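Spindle pole body component (Chaetomium thermophilum, PDB 6L82) probably binds gamma-tubulin at microtubule minus ends as the GCP5-type subunit of a gamma-tubulin complex, this chain being its N-terminal helical piece. Local coordinates at residues R61-F69 and A78-D86. Numbering follows the deposited sequence.
Sequences RLNGLEERF and ADALRTRLD
Glu-66 and Ala-78 bring the two backbones nearest, CA to CA 4.4 Å, where 61-69 and 78-86 pair as an antiparallel helical hairpin; their axes approach to 9.0 Å, with 152° between N-to-C directions. The meeting is knobs-into-holes. Leu-81 enters among Leu-62, Leu-65, Glu-66 and Phe-69: with CG anti to the backbone N (chi1 -176°), its CD2 reaches Glu-66 CG at 3.7 Å and CB of Leu-65. In return Glu-66 lies among Ala-78, Leu-81, Arg-82 and Leu-85, its extended chain crossing Leu-81 at about a right angle. Cutting Glu-66 back to an alanine removes CG and the carboxylate, and is likely to leave a gap beside Leu-81 CD2 and Leu-85 CD1. Phe-69 closes one end, CB 3.9 Å from Ala-78 CB; at the other, Leu-62 CD1 meets Leu-85 CD2 at 3.9 Å, and Leu-62 also touches Leu-104 of helix 96-106. Another protein's chain packs on Leu-65 and Leu-85. No hydrogen bond joins the segments. The guanidinium of Arg-82 leads away and forms a salt bridge with Asp-79, NH1 to OD1 2.9 Å, while Glu-66 OE2 rests 3.2 Å from Arg-82 CA.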
loop_
_atom_site.group_PDB
_atom_site.type_symbol
_atom_site.label_atom_id
_atom_site.label_comp_id
_atom_site.label_asym_id
_atom_site.label_seq_id
_atom_site.Cartn_x
_atom_site.Cartn_y
_atom_site.Cartn_z
ATOM N N ARG A 61 -16.921 -1.181 3.780
ATOM C CA ARG A 61 -16.499 -1.129 2.383
ATOM C C ARG A 61 -16.189 -2.526 1.856
ATOM O O ARG A 61 -16.430 -2.823 0.682
ATOM C CB ARG A 61 -15.288 -0.214 2.216
ATOM C CG ARG A 61 -15.576 1.280 2.377
ATOM C CD ARG A 61 -14.264 2.115 2.493
ATOM N NE ARG A 61 -13.532 2.241 1.227
ATOM C CZ ARG A 61 -12.426 2.968 1.057
ATOM N NH1 ARG A 61 -11.898 3.647 2.069
ATOM N NH2 ARG A 61 -11.839 3.014 -0.131
ATOM N N LEU A 62 -15.650 -3.401 2.705
ATOM C CA LEU A 62 -15.442 -4.776 2.274
ATOM C C LEU A 62 -16.776 -5.497 2.079
ATOM O O LEU A 62 -16.911 -6.332 1.174
ATOM C CB LEU A 62 -14.561 -5.508 3.283
ATOM C CG LEU A 62 -13.143 -4.948 3.439
ATOM C CD1 LEU A 62 -12.466 -5.584 4.636
ATOM C CD2 LEU A 62 -12.322 -5.185 2.191
ATOM N N ASN A 63 -17.778 -5.179 2.902
ATOM C CA ASN A 63 -19.104 -5.764 2.703
ATOM C C ASN A 63 -19.711 -5.306 1.380
ATOM O O ASN A 63 -20.236 -6.120 0.615
ATOM C CB ASN A 63 -20.022 -5.422 3.879
ATOM C CG ASN A 63 -19.646 -6.188 5.142
ATOM O OD1 ASN A 63 -18.999 -7.228 5.068
ATOM N ND2 ASN A 63 -20.048 -5.680 6.299
ATOM N N GLY A 64 -19.618 -4.012 1.076
ATOM C CA GLY A 64 -20.163 -3.512 -0.177
ATOM C C GLY A 64 -19.470 -4.069 -1.409
ATOM O O GLY A 64 -20.101 -4.233 -2.458
ATOM N N LEU A 65 -18.169 -4.357 -1.308
ATOM C CA LEU A 65 -17.458 -5.020 -2.399
ATOM C C LEU A 65 -18.016 -6.417 -2.648
ATOM O O LEU A 65 -18.332 -6.784 -3.787
ATOM C CB LEU A 65 -15.960 -5.105 -2.076
ATOM C CG LEU A 65 -15.034 -4.056 -2.676
ATOM C CD1 LEU A 65 -13.608 -4.276 -2.167
ATOM C CD2 LEU A 65 -15.100 -4.117 -4.196
ATOM N N GLU A 66 -18.127 -7.220 -1.585
ATOM C CA GLU A 66 -18.739 -8.542 -1.715
ATOM C C GLU A 66 -20.111 -8.459 -2.375
ATOM O O GLU A 66 -20.408 -9.226 -3.300
ATOM C CB GLU A 66 -18.839 -9.215 -0.342
ATOM C CG GLU A 66 -17.482 -9.326 0.338
ATOM C CD GLU A 66 -17.548 -9.705 1.805
ATOM O OE1 GLU A 66 -18.589 -9.482 2.460
ATOM O OE2 GLU A 66 -16.516 -10.188 2.319
ATOM N N GLU A 67 -20.953 -7.525 -1.925
ATOM C CA GLU A 67 -22.264 -7.358 -2.549
ATOM C C GLU A 67 -22.122 -7.007 -4.019
ATOM O O GLU A 67 -22.841 -7.548 -4.864
ATOM C CB GLU A 67 -23.066 -6.259 -1.846
ATOM C CG GLU A 67 -24.003 -6.736 -0.762
ATOM C CD GLU A 67 -24.743 -5.587 -0.081
ATOM O OE2 GLU A 67 -24.422 -5.271 1.089
ATOM N N ARG A 68 -21.199 -6.095 -4.346
ATOM C CA ARG A 68 -21.079 -5.676 -5.738
ATOM C C ARG A 68 -20.594 -6.821 -6.619
ATOM O O ARG A 68 -21.096 -7.010 -7.728
ATOM C CB ARG A 68 -20.145 -4.480 -5.858
ATOM C CG ARG A 68 -19.627 -4.303 -7.279
ATOM C CD ARG A 68 -19.587 -2.864 -7.690
ATOM N NE ARG A 68 -18.607 -2.103 -6.924
ATOM C CZ ARG A 68 -17.328 -1.989 -7.256
ATOM N NH1 ARG A 68 -16.866 -2.604 -8.339
ATOM N NH2 ARG A 68 -16.517 -1.250 -6.506
ATOM N N PHE A 69 -19.611 -7.586 -6.150
ATOM C CA PHE A 69 -19.154 -8.744 -6.910
ATOM C C PHE A 69 -20.314 -9.668 -7.267
ATOM O O PHE A 69 -20.399 -10.164 -8.394
ATOM C CB PHE A 69 -18.107 -9.507 -6.109
ATOM C CG PHE A 69 -16.806 -8.789 -5.974
ATOM C CD1 PHE A 69 -16.378 -7.903 -6.952
ATOM C CD2 PHE A 69 -16.004 -9.000 -4.862
ATOM C CE1 PHE A 69 -15.169 -7.237 -6.823
ATOM C CE2 PHE A 69 -14.797 -8.338 -4.728
ATOM C CZ PHE A 69 -14.376 -7.458 -5.710
ATOM N N ALA A 78 -16.628 -12.766 -4.554
ATOM C CA ALA A 78 -17.209 -12.413 -3.256
ATOM C C ALA A 78 -16.881 -13.463 -2.197
ATOM O O ALA A 78 -16.524 -13.119 -1.063
ATOM C CB ALA A 78 -18.726 -12.246 -3.374
ATOM N N ASP A 79 -17.040 -14.753 -2.534
ATOM C CA ASP A 79 -16.728 -15.815 -1.575
ATOM C C ASP A 79 -15.245 -15.807 -1.214
ATOM O O ASP A 79 -14.881 -15.967 -0.040
ATOM C CB ASP A 79 -17.120 -17.184 -2.133
ATOM C CG ASP A 79 -18.628 -17.359 -2.280
ATOM O OD1 ASP A 79 -19.392 -16.595 -1.649
ATOM O OD2 ASP A 79 -19.043 -18.285 -3.016
ATOM N N ALA A 80 -14.380 -15.627 -2.215
ATOM C CA ALA A 80 -12.947 -15.472 -1.969
ATOM C C ALA A 80 -12.677 -14.393 -0.928
ATOM O O ALA A 80 -12.004 -14.637 0.085
ATOM C CB ALA A 80 -12.233 -15.119 -3.278
ATOM N N LEU A 81 -13.195 -13.186 -1.173
ATOM C CA LEU A 81 -12.957 -12.061 -0.271
ATOM C C LEU A 81 -13.457 -12.384 1.120
ATOM O O LEU A 81 -12.733 -12.225 2.106
ATOM C CB LEU A 81 -13.651 -10.796 -0.792
ATOM C CG LEU A 81 -13.397 -9.524 0.027
ATOM C CD1 LEU A 81 -11.903 -9.299 0.215
ATOM C CD2 LEU A 81 -14.038 -8.302 -0.633
ATOM N N ARG A 82 -14.701 -12.849 1.211
ATOM C CA ARG A 82 -15.280 -13.167 2.508
ATOM C C ARG A 82 -14.450 -14.212 3.255
ATOM O O ARG A 82 -14.227 -14.078 4.464
ATOM C CB ARG A 82 -16.727 -13.635 2.315
ATOM C CG ARG A 82 -17.414 -14.125 3.569
ATOM C CD ARG A 82 -18.696 -14.903 3.244
ATOM N NE ARG A 82 -18.507 -16.347 3.404
ATOM C CZ ARG A 82 -18.664 -17.245 2.433
ATOM N NH1 ARG A 82 -19.036 -16.866 1.215
ATOM N NH2 ARG A 82 -18.457 -18.530 2.689
ATOM N N THR A 83 -13.970 -15.255 2.556
ATOM C CA THR A 83 -13.210 -16.301 3.241
ATOM C C THR A 83 -11.766 -15.897 3.530
ATOM O O THR A 83 -11.200 -16.350 4.530
ATOM C CB THR A 83 -13.216 -17.616 2.442
ATOM O OG1 THR A 83 -12.801 -17.375 1.095
ATOM C CG2 THR A 83 -14.613 -18.271 2.449
ATOM N N ARG A 84 -11.127 -15.085 2.685
ATOM C CA ARG A 84 -9.807 -14.614 3.086
ATOM C C ARG A 84 -9.919 -13.788 4.359
ATOM O O ARG A 84 -9.118 -13.959 5.280
ATOM C CB ARG A 84 -9.105 -13.792 1.996
ATOM C CG ARG A 84 -9.097 -14.244 0.535
ATOM C CD ARG A 84 -8.662 -15.641 0.242
ATOM N NE ARG A 84 -9.611 -16.651 0.662
ATOM C CZ ARG A 84 -9.215 -17.881 0.955
ATOM N NH1 ARG A 84 -7.915 -18.151 0.896
ATOM N NH2 ARG A 84 -10.075 -18.829 1.342
ATOM N N LEU A 85 -10.941 -12.926 4.453
ATOM C CA LEU A 85 -11.136 -12.147 5.678
ATOM C C LEU A 85 -11.423 -13.046 6.867
ATOM O O LEU A 85 -11.030 -12.741 8.000
ATOM C CB LEU A 85 -12.271 -11.146 5.512
ATOM C CG LEU A 85 -12.141 -10.117 4.399
ATOM C CD1 LEU A 85 -13.424 -9.332 4.194
ATOM C CD2 LEU A 85 -11.031 -9.174 4.761
ATOM N N ASP A 86 -12.126 -14.153 6.639
ATOM C CA ASP A 86 -12.246 -15.141 7.700
ATOM C C ASP A 86 -10.880 -15.695 8.084
ATOM O O ASP A 86 -10.536 -15.727 9.267
ATOM C CB ASP A 86 -13.217 -16.254 7.310
ATOM C CG ASP A 86 -14.672 -15.807 7.404
ATOM O OD1 ASP A 86 -14.941 -14.801 8.096
ATOM O OD2 ASP A 86 -15.544 -16.456 6.791
#